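Local structure of sgbp-b (Bacteroides uniformis, 7K44) at residues 37-40 with 41-45; 154-158 with 159-163; 167-170 with 171-175; 276-280 with 281-285. The protein probably binds xyloglucan at the cell surface of a human gut bacterium, as a surface glycan-binding protein of a xyloglucan utilization locus. One frame throughout, in Å; residues are numbered along the deposited sequence. Where two conformers were deposited one is given.

Contact 1 (37-40 with 41-45)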
loop_
_atom_site.group_PDB
_atom_site.type_symbol
_atom_site.label_atom_id
_atom_site.label_comp_id
_atom_site.label_asym_id
_atom_site.label_seq_id
_atom_site.Cartn_x
_atom_site.Cartn_y
_atom_site.Cartn_z
ATOM N N VAL A 37 3.511 -19.326 15.708
ATOM C CA VAL A 37 3.012 -19.697 17.021
ATOM C C VAL A 37 1.843 -18.783 17.341
ATOM O O VAL A 37 1.971 -17.555 17.266
ATOM C CB VAL A 37 4.107 -19.572 18.093
ATOM C CG1 VAL A 37 3.530 -19.885 19.462
ATOM C CG2 VAL A 37 5.246 -20.512 17.767
ATOM N N ALA A 38 0.702 -19.380 17.660
ATOM C CA ALA A 38 -0.490 -18.640 18.036
ATOM C C ALA A 38 -0.521 -18.501 19.549
ATOM O O ALA A 38 -0.357 -19.492 20.271
ATOM C CB ALA A 38 -1.739 -19.384 17.565
ATOM N N THR A 39 -0.719 -17.274 20.022
ATOM C CA THR A 39 -0.830 -17.013 21.451
ATOM C C THR A 39 -1.341 -15.599 21.661
ATOM O O THR A 39 -1.280 -14.754 20.760
ATOM C CB THR A 39 0.515 -17.185 22.165
ATOM O OG1 THR A 39 0.291 -17.217 23.579
ATOM C CG2 THR A 39 1.466 -16.037 21.830
ATOM N N THR A 40 -1.840 -15.353 22.868
ATOM C CA THR A 40 -2.252 -14.024 23.293
ATOM C C THR A 40 -1.165 -13.419 24.171
ATOM O O THR A 40 -0.515 -14.126 24.949
ATOM C CB THR A 40 -3.574 -14.076 24.064
ATOM O OG1 THR A 40 -3.496 -15.056 25.104
ATOM C CG2 THR A 40 -4.720 -14.442 23.132
ATOM N N PHE A 41 -0.965 -12.129 24.035
ATOM C CA PHE A 41 0.088 -11.422 24.742
ATOM C C PHE A 41 -0.489 -10.607 25.895
ATOM O O PHE A 41 -1.646 -10.175 25.845
ATOM C CB PHE A 41 0.843 -10.485 23.791
ATOM C CG PHE A 41 1.667 -11.206 22.765
ATOM C CD1 PHE A 41 2.898 -11.744 23.101
ATOM C CD2 PHE A 41 1.207 -11.355 21.463
ATOM C CE1 PHE A 41 3.659 -12.419 22.168
ATOM C CE2 PHE A 41 1.964 -12.029 20.518
ATOM C CZ PHE A 41 3.188 -12.564 20.867
ATOM N N PRO A 42 0.285 -10.407 26.973
ATOM C CA PRO A 42 1.611 -11.004 27.164
ATOM C C PRO A 42 1.470 -12.465 27.545
ATOM O O PRO A 42 0.425 -12.866 28.050
ATOM C CB PRO A 42 2.180 -10.207 28.332
ATOM C CG PRO A 42 0.980 -9.827 29.126
ATOM C CD PRO A 42 -0.098 -9.547 28.108
ATOM N N VAL A 43 2.503 -13.253 27.267
ATOM C CA VAL A 43 2.484 -14.671 27.599
ATOM C C VAL A 43 2.853 -14.800 29.072
ATOM O O VAL A 43 3.989 -14.518 29.464
ATOM C CB VAL A 43 3.442 -15.467 26.708
ATOM C CG1 VAL A 43 3.353 -16.939 27.040
ATOM C CG2 VAL A 43 3.118 -15.215 25.230
ATOM N N GLU A 44 1.888 -15.202 29.885
ATOM C CA GLU A 44 2.071 -15.430 31.309
ATOM C C GLU A 44 2.041 -16.927 31.587
ATOM O O GLU A 44 1.728 -17.743 30.717
ATOM C CB GLU A 44 0.956 -14.747 32.113
ATOM C CG GLU A 44 0.734 -13.267 31.802
ATOM C CD GLU A 44 1.773 -12.360 32.444
ATOM O OE1 GLU A 44 1.806 -11.156 32.107
ATOM O OE2 GLU A 44 2.560 -12.852 33.283
ATOM N N THR A 45 2.383 -17.290 32.819
ATOM C CA THR A 45 2.233 -18.675 33.228
ATOM C C THR A 45 0.815 -19.151 32.947
ATOM O O THR A 45 -0.165 -18.515 33.345
ATOM C CB THR A 45 2.549 -18.806 34.721
ATOM O OG1 THR A 45 3.857 -18.273 34.969
ATOM C CG2 THR A 45 2.521 -20.274 35.154
HETATM O O HOH W 1 -2.571 -14.170 27.980
#

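Contact 2 (154-158 with 159-163)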
loop_
_atom_site.group_PDB
_atom_site.type_symbol
_atom_site.label_atom_id
_atom_site.label_comp_id
_atom_site.label_asym_id
_atom_site.label_seq_id
_atom_site.Cartn_x
_atom_site.Cartn_y
_atom_site.Cartn_z
ATOM N N SER A 154 -7.897 -0.936 16.118
ATOM C CA SER A 154 -8.541 0.067 15.288
ATOM C C SER A 154 -7.626 0.415 14.129
ATOM O O SER A 154 -6.407 0.247 14.201
ATOM C CB SER A 154 -8.865 1.336 16.086
ATOM O OG SER A 154 -7.676 1.946 16.567
ATOM N N ILE A 155 -8.246 0.892 13.049
ATOM C CA ILE A 155 -7.547 1.541 11.949
ATOM C C ILE A 155 -8.246 2.871 11.716
ATOM O O ILE A 155 -9.457 2.905 11.462
ATOM C CB ILE A 155 -7.546 0.681 10.676
ATOM C CG1 ILE A 155 -6.960 -0.701 10.973
ATOM C CG2 ILE A 155 -6.754 1.384 9.571
ATOM C CD1 ILE A 155 -6.907 -1.623 9.781
ATOM N N THR A 156 -7.497 3.964 11.835
ATOM C CA THR A 156 -8.083 5.293 11.854
ATOM C C THR A 156 -7.339 6.220 10.900
ATOM O O THR A 156 -6.178 5.996 10.539
ATOM C CB THR A 156 -8.063 5.889 13.267
ATOM O OG1 THR A 156 -6.706 6.019 13.708
ATOM C CG2 THR A 156 -8.810 4.976 14.238
ATOM N N MET A 157 -8.036 7.285 10.512
ATOM C CA MET A 157 -7.477 8.300 9.619
ATOM C C MET A 157 -8.199 9.599 9.959
ATOM O O MET A 157 -9.351 9.791 9.567
ATOM C CB MET A 157 -7.693 7.912 8.163
ATOM C CG MET A 157 -9.012 7.203 7.920
ATOM S SD MET A 157 -9.124 6.434 6.299
ATOM C CE MET A 157 -7.830 5.208 6.384
ATOM N N GLY A 158 -7.524 10.477 10.687
ATOM C CA GLY A 158 -8.215 11.675 11.136
ATOM C C GLY A 158 -9.368 11.282 12.043
ATOM O O GLY A 158 -9.212 10.483 12.972
ATOM N N ASN A 159 -10.553 11.821 11.759
ATOM C CA ASN A 159 -11.746 11.505 12.534
ATOM C C ASN A 159 -12.571 10.370 11.928
ATOM O O ASN A 159 -13.763 10.253 12.229
ATOM C CB ASN A 159 -12.602 12.758 12.717
ATOM C CG ASN A 159 -13.163 13.267 11.410
ATOM O OD1 ASN A 159 -12.616 12.993 10.338
ATOM N ND2 ASN A 159 -14.261 14.010 11.485
ATOM N N ARG A 160 -11.969 9.527 11.091
ATOM C CA ARG A 160 -12.642 8.373 10.509
ATOM C C ARG A 160 -12.036 7.091 11.060
ATOM O O ARG A 160 -10.833 7.022 11.313
ATOM C CB ARG A 160 -12.489 8.350 8.985
ATOM C CG ARG A 160 -12.906 9.625 8.283
ATOM C CD ARG A 160 -14.424 9.709 8.117
ATOM N NE ARG A 160 -14.786 10.974 7.490
ATOM C CZ ARG A 160 -15.200 12.045 8.157
ATOM N NH1 ARG A 160 -15.325 11.994 9.476
ATOM N NH2 ARG A 160 -15.493 13.163 7.505
ATOM N N SER A 161 -12.868 6.061 11.216
ATOM C CA SER A 161 -12.410 4.767 11.708
ATOM C C SER A 161 -12.926 3.660 10.802
ATOM O O SER A 161 -14.083 3.681 10.377
ATOM C CB SER A 161 -12.875 4.520 13.156
ATOM O OG SER A 161 -12.203 3.413 13.743
ATOM N N VAL A 162 -12.063 2.689 10.525
ATOM C CA VAL A 162 -12.353 1.627 9.570
ATOM C C VAL A 162 -13.308 0.612 10.187
ATOM O O VAL A 162 -13.180 0.239 11.362
ATOM C CB VAL A 162 -11.032 0.960 9.151
ATOM C CG1 VAL A 162 -11.276 -0.342 8.413
ATOM C CG2 VAL A 162 -10.191 1.925 8.321
ATOM N N ASP A 163 -14.278 0.162 9.389
ATOM C CA ASP A 163 -15.144 -0.953 9.762
ATOM C C ASP A 163 -14.294 -2.216 9.845
ATOM O O ASP A 163 -13.823 -2.723 8.823
ATOM C CB ASP A 163 -16.242 -1.103 8.707
ATOM C CG ASP A 163 -17.218 -2.251 9.007
ATOM O OD1 ASP A 163 -16.960 -3.076 9.911
ATOM O OD2 ASP A 163 -18.258 -2.328 8.319
HETATM O O HOH W 2 -11.232 0.845 13.298
#

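Contact 3 (167-170 with 171-175)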
loop_
_atom_site.group_PDB
_atom_site.type_symbol
_atom_site.label_atom_id
_atom_site.label_comp_id
_atom_site.label_asym_id
_atom_site.label_seq_id
_atom_site.Cartn_x
_atom_site.Cartn_y
_atom_site.Cartn_z
ATOM N N VAL A 167 -11.673 -5.857 7.490
ATOM C CA VAL A 167 -10.233 -6.052 7.622
ATOM C C VAL A 167 -9.878 -7.523 7.471
ATOM O O VAL A 167 -10.520 -8.401 8.060
ATOM C CB VAL A 167 -9.726 -5.499 8.966
ATOM C CG1 VAL A 167 -8.225 -5.701 9.083
ATOM C CG2 VAL A 167 -10.065 -4.027 9.095
ATOM N N THR A 168 -8.835 -7.787 6.688
ATOM C CA THR A 168 -8.216 -9.102 6.576
ATOM C C THR A 168 -6.730 -8.942 6.868
ATOM O O THR A 168 -6.100 -8.023 6.346
ATOM C CB THR A 168 -8.408 -9.645 5.158
ATOM O OG1 THR A 168 -9.802 -9.620 4.825
ATOM C CG2 THR A 168 -7.882 -11.071 5.054
ATOM N N VAL A 169 -6.167 -9.812 7.706
ATOM C CA VAL A 169 -4.756 -9.741 8.077
ATOM C C VAL A 169 -4.081 -11.053 7.695
ATOM O O VAL A 169 -4.632 -12.132 7.938
ATOM C CB VAL A 169 -4.570 -9.449 9.579
ATOM C CG1 VAL A 169 -3.089 -9.435 9.948
ATOM C CG2 VAL A 169 -5.224 -8.141 9.954
ATOM N N SER A 170 -2.898 -10.959 7.096
ATOM C CA SER A 170 -2.162 -12.138 6.665
ATOM C C SER A 170 -1.739 -12.954 7.881
ATOM O O SER A 170 -1.703 -12.462 9.011
ATOM C CB SER A 170 -0.897 -11.747 5.906
ATOM O OG SER A 170 0.029 -11.082 6.755
ATOM N N GLU A 171 -1.395 -14.219 7.637
ATOM C CA GLU A 171 -1.053 -15.095 8.755
ATOM C C GLU A 171 0.227 -14.635 9.447
ATOM O O GLU A 171 0.365 -14.773 10.670
ATOM C CB GLU A 171 -0.962 -16.547 8.295
ATOM C CG GLU A 171 -2.295 -17.286 8.355
ATOM C CD GLU A 171 -3.271 -16.666 9.351
ATOM O OE1 GLU A 171 -3.141 -16.939 10.564
ATOM O OE2 GLU A 171 -4.170 -15.907 8.923
ATOM N N ALA A 172 1.164 -14.065 8.687
ATOM C CA ALA A 172 2.413 -13.545 9.235
ATOM C C ALA A 172 2.269 -12.170 9.878
ATOM O O ALA A 172 3.278 -11.615 10.329
ATOM C CB ALA A 172 3.500 -13.500 8.154
ATOM N N ASN A 173 1.053 -11.618 9.925
ATOM C CA ASN A 173 0.779 -10.329 10.562
ATOM C C ASN A 173 1.595 -9.189 9.954
ATOM O O ASN A 173 1.925 -8.217 10.636
ATOM C CB ASN A 173 0.932 -10.384 12.085
ATOM C CG ASN A 173 0.001 -11.395 12.725
ATOM O OD1 ASN A 173 0.446 -12.363 13.346
ATOM N ND2 ASN A 173 -1.292 -11.172 12.590
ATOM N N ASP A 174 1.933 -9.297 8.665
ATOM C CA ASP A 174 2.752 -8.298 7.985
ATOM C C ASP A 174 2.028 -7.636 6.821
ATOM O O ASP A 174 2.651 -6.878 6.071
ATOM C CB ASP A 174 4.074 -8.900 7.495
ATOM C CG ASP A 174 3.869 -10.055 6.534
ATOM O OD1 ASP A 174 2.703 -10.445 6.308
ATOM O OD2 ASP A 174 4.875 -10.572 6.009
ATOM N N MET A 175 0.741 -7.915 6.647
ATOM C CA MET A 175 -0.034 -7.342 5.556
ATOM C C MET A 175 -1.494 -7.330 5.972
ATOM O O MET A 175 -1.966 -8.269 6.621
ATOM C CB MET A 175 0.131 -8.176 4.281
ATOM C CG MET A 175 -0.303 -7.471 3.013
ATOM S SD MET A 175 -1.423 -8.452 2.017
ATOM C CE MET A 175 -2.892 -8.317 3.009
#

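Contact 4 (276-280 with 281-285)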
loop_
_atom_site.group_PDB
_atom_site.type_symbol
_atom_site.label_atom_id
_atom_site.label_comp_id
_atom_site.label_asym_id
_atom_site.label_seq_id
_atom_site.Cartn_x
_atom_site.Cartn_y
_atom_site.Cartn_z
ATOM N N THR A 276 6.536 27.413 0.479
ATOM C CA THR A 276 6.924 28.027 -0.783
ATOM C C THR A 276 8.342 27.641 -1.197
ATOM O O THR A 276 8.608 27.412 -2.382
ATOM C CB THR A 276 6.784 29.543 -0.663
ATOM O OG1 THR A 276 5.457 29.851 -0.220
ATOM C CG2 THR A 276 7.021 30.208 -2.001
ATOM N N ASP A 277 9.265 27.543 -0.245
ATOM C CA ASP A 277 10.654 27.296 -0.608
ATOM C C ASP A 277 10.993 25.817 -0.777
ATOM O O ASP A 277 12.176 25.482 -0.898
ATOM C CB ASP A 277 11.614 27.980 0.376
ATOM C CG ASP A 277 11.491 27.448 1.794
ATOM O OD1 ASP A 277 10.675 26.528 2.034
ATOM O OD2 ASP A 277 12.217 27.955 2.676
ATOM N N THR A 278 9.998 24.934 -0.803
ATOM C CA THR A 278 10.276 23.508 -0.924
ATOM C C THR A 278 11.002 23.212 -2.235
ATOM O O THR A 278 10.541 23.633 -3.309
ATOM C CB THR A 278 8.974 22.700 -0.869
ATOM O OG1 THR A 278 8.272 22.998 0.340
ATOM C CG2 THR A 278 9.263 21.207 -0.930
ATOM N N PRO A 279 12.121 22.491 -2.198
ATOM C CA PRO A 279 12.776 22.071 -3.445
ATOM C C PRO A 279 11.858 21.193 -4.284
ATOM O O PRO A 279 11.217 20.268 -3.776
ATOM C CB PRO A 279 13.995 21.275 -2.955
ATOM C CG PRO A 279 14.219 21.748 -1.557
ATOM C CD PRO A 279 12.869 22.067 -1.005
ATOM N N THR A 280 11.836 21.468 -5.592
ATOM C CA THR A 280 11.060 20.626 -6.494
ATOM C C THR A 280 11.623 19.214 -6.564
ATOM O O THR A 280 10.877 18.270 -6.854
ATOM C CB THR A 280 10.933 21.261 -7.888
ATOM O OG1 THR A 280 12.229 21.496 -8.443
ATOM C CG2 THR A 280 10.169 22.588 -7.820
ATOM N N SER A 281 12.914 19.044 -6.261
ATOM C CA SER A 281 13.508 17.714 -6.177
ATOM C C SER A 281 12.892 16.860 -5.077
ATOM O O SER A 281 13.084 15.642 -5.077
ATOM C CB SER A 281 15.011 17.851 -5.895
ATOM O OG SER A 281 15.207 18.398 -4.601
ATOM N N GLU A 282 12.180 17.464 -4.125
ATOM C CA GLU A 282 11.570 16.733 -3.026
ATOM C C GLU A 282 10.078 16.499 -3.235
ATOM O O GLU A 282 9.408 15.988 -2.334
ATOM C CB GLU A 282 11.833 17.454 -1.701
ATOM C CG GLU A 282 13.337 17.613 -1.415
ATOM C CD GLU A 282 13.650 18.391 -0.140
ATOM O OE1 GLU A 282 12.714 18.876 0.531
ATOM O OE2 GLU A 282 14.850 18.511 0.192
ATOM N N LEU A 283 9.549 16.842 -4.407
ATOM C CA LEU A 283 8.110 16.806 -4.631
ATOM C C LEU A 283 7.770 15.859 -5.773
ATOM O O LEU A 283 8.588 15.598 -6.655
ATOM C CB LEU A 283 7.591 18.204 -4.983
ATOM C CG LEU A 283 7.656 19.244 -3.862
ATOM C CD1 LEU A 283 7.360 20.641 -4.417
ATOM C CD2 LEU A 283 6.725 18.895 -2.720
ATOM N N ALA A 284 6.521 15.368 -5.768
ATOM C CA ALA A 284 6.012 14.528 -6.839
ATOM C C ALA A 284 4.641 15.030 -7.266
ATOM O O ALA A 284 3.869 15.535 -6.446
ATOM C CB ALA A 284 5.863 13.057 -6.422
ATOM N N LEU A 285 4.362 14.900 -8.562
ATOM C CA LEU A 285 2.989 14.953 -9.053
ATOM C C LEU A 285 2.396 13.561 -8.900
ATOM O O LEU A 285 2.930 12.588 -9.445
ATOM C CB LEU A 285 2.929 15.394 -10.512
ATOM C CG LEU A 285 1.500 15.421 -11.077
ATOM C CD1 LEU A 285 0.761 16.602 -10.498
ATOM C CD2 LEU A 285 1.541 15.504 -12.593
#

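Contact 1 (37-40 with 41-45)
From T39 to V43 the backbone leaves its strand extended and then bends at the cis peptide between F41 and P42, so that two acceptors, T40 O and P42 O, lie 3.5 Å apart. On the solvent side a water donates to P42 O across 3.3 Å and also hydrogen-bonds T40 OG1 at 3.1 Å, bridging the threonine hydroxyl and the proline carbonyl. The methyl of T39 sits over one face of the F41 ring in a CH-pi contact: CG2 is 4.3 Å from the ring centroid and 20° off the normal, displaced toward CZ. With chi1 at -167°, T39 turns OG1 away from its own backbone N and sends it to P48 O, while CG2 remains for the ring. The example is one of a strand exit in a beta-sandwich: strand 33-39 pairs with strand 48-54 at the edge of a four-stranded antiparallel sheet, and the bend begins the connection between them. V43 adds a second apolar neighbour for the same methyl. V43 CG2 lies 3.9 Å from T39 CG2, the V43 and T39 side chains crossing at about a right angle, and the valine is buried against L49, A96 and L100. Its carbonyl is held by R121 NH1. By contrast, F41 N is buried here and has no hydrogen-bonding partner.

Contact 2 (154-158 with 159-163)
I155 and V162 face each other where a tight hairpin begins to open, and three backbone bonds join the two arms from this pair to the turn. V162 N gives a 2.8 Å bond to I155 O, arriving almost straight off the carbonyl (C=O...N angle 170°). Nearer the turn, M157 N donates to R160 O at 2.9 Å, and R160 N returns a bond to M157 O at 3.0 Å, this one from 50° above the carbonyl plane. The last closes a type II' turn, with G158 at positive phi in its first corner. T156 pairs instead with A191 of strand 188-194. Where the strands part, a water takes over: it accepts from I155 N (3.0 Å) and from S161 OG (2.8 Å) and donates to V162 O (2.8 Å). The side chain of R160 covers M157 O with its CB at 3.5 Å, then bends at chi2 (-80°) and carries NE to A183 O. On the buried side the methyls I155 CG2 and V162 CG2 touch at 3.7 Å. In this IPT/TIG domain the hairpin forms one margin of a sheet: strand 160-161 is outermost, strand 152-157 lies between it and strand 188-194, and I155, M157 and V162 pack on F178 of the facing strand 175-179.

Contact 3 (167-170 with 171-175)
S170 bonds to three residues of the loop that follows it, and this is where the contact is tight. Its N-H points at M175 O over 2.9 Å with an almost linear bond (173°), while its carbonyl oxygen receives N173 N at 3.0 Å from well above the carbonyl plane, closing a type I turn. The hydroxyl supplies the third bond: S170 OG donates to D174 OD1 at 2.8 Å and meets the carboxylate oxygen nearly end-on. Both side chains are folded back over their own backbones to allow this, each gamma atom lying between N and carbonyl carbon (chi1 66° for S170, 59° for D174). The CA of V169 adds a C-H...O contact to M175 O at 3.5 Å. On the other flank of the turn V169 CG1 approaches the amide nitrogen N173 ND2 to 3.6 Å, the two side chains crossing at a slant. Inward, V169 rests on L176, F149 and I152.

The outer part is much looser. E171 and A172, the central residues of the turn, are exposed and direct their CB atoms away from the strand. E171 makes a long, weak ion pair with R36. A backbone bond between T168 and T177 continues the pairing below the loop, as expected of a beta hairpin, here joining edge strand 168-169 to strand 175-179 in the immunoglobulin-like sandwich of an IPT/TIG domain.

Contact 4 (276-280 with 281-285)
P279 and E282 are joined through backbone and side chain in a short 3-10 turn that leads directly into strand 283-291 of the xyloglucan-binding domain. Two successive bonds define the turn. E282 N donates to P279 O at 3.0 Å, and L283 N donates to T280 O at 3.1 Å; the donors stand 59° and 65° out of the respective carbonyl planes, a consequence of winding so few residues into each loop.

Around this backbone, E282 and S281 both touch the proline ring. The glutamate chain runs out extended (chi2 177°) and passes at a slant across it, so that the carboxylate carbon E282 CD lies 3.7 Å from P279 CG, and the oxygen E282 OE1 is 3.5 Å from P279 CD. S281 OG meets another atom of the same ring, 3.5 Å from P279 CB. This surface of the turn is exposed, whereas T278, T280 and L283 are buried.

The next shell fixes the buried side. T280 OG1 is hydrogen-bonded to E344 O, and T278 OG1 to P275 O, so each threonine hydroxyl has a partner outside the turn. Backbone bonds link T276, T278 and T280 to G348, W347 and T345, and link E282 and L283 to I385 and L338. L283 also packs on L274, and both it and T278 touch K384. T278 holds its methyl opposite its own backbone N, and the T278 and L283 side chains cross at about a right angle, with T278 CG2 3.9 Å from L283 CD2.

In the fold
All four contacts lie where a strand begins or ends, yet they satisfy the chain differently. Contacts 1 and 3 are surface bends, about 7 Å apart at their nearest atoms although they belong to successive sandwiches; contact 1 relies on ring packing and a water, contact 3 on direct hydrogen bonds. Contacts 2 and 4 are partly buried, one a backbone-paired hairpin, the other a 3-10 turn padded by proline. Contacts 2 and 3 share the IPT/TIG domain and meet through V162 CG1 and V167 CG2, 3.9 Å apart, where the chain passes from strand 160-161 to strand 168-169. Contact 4 stands apart in the xyloglucan-binding domain, its centre about 47 Å from that of contact 1.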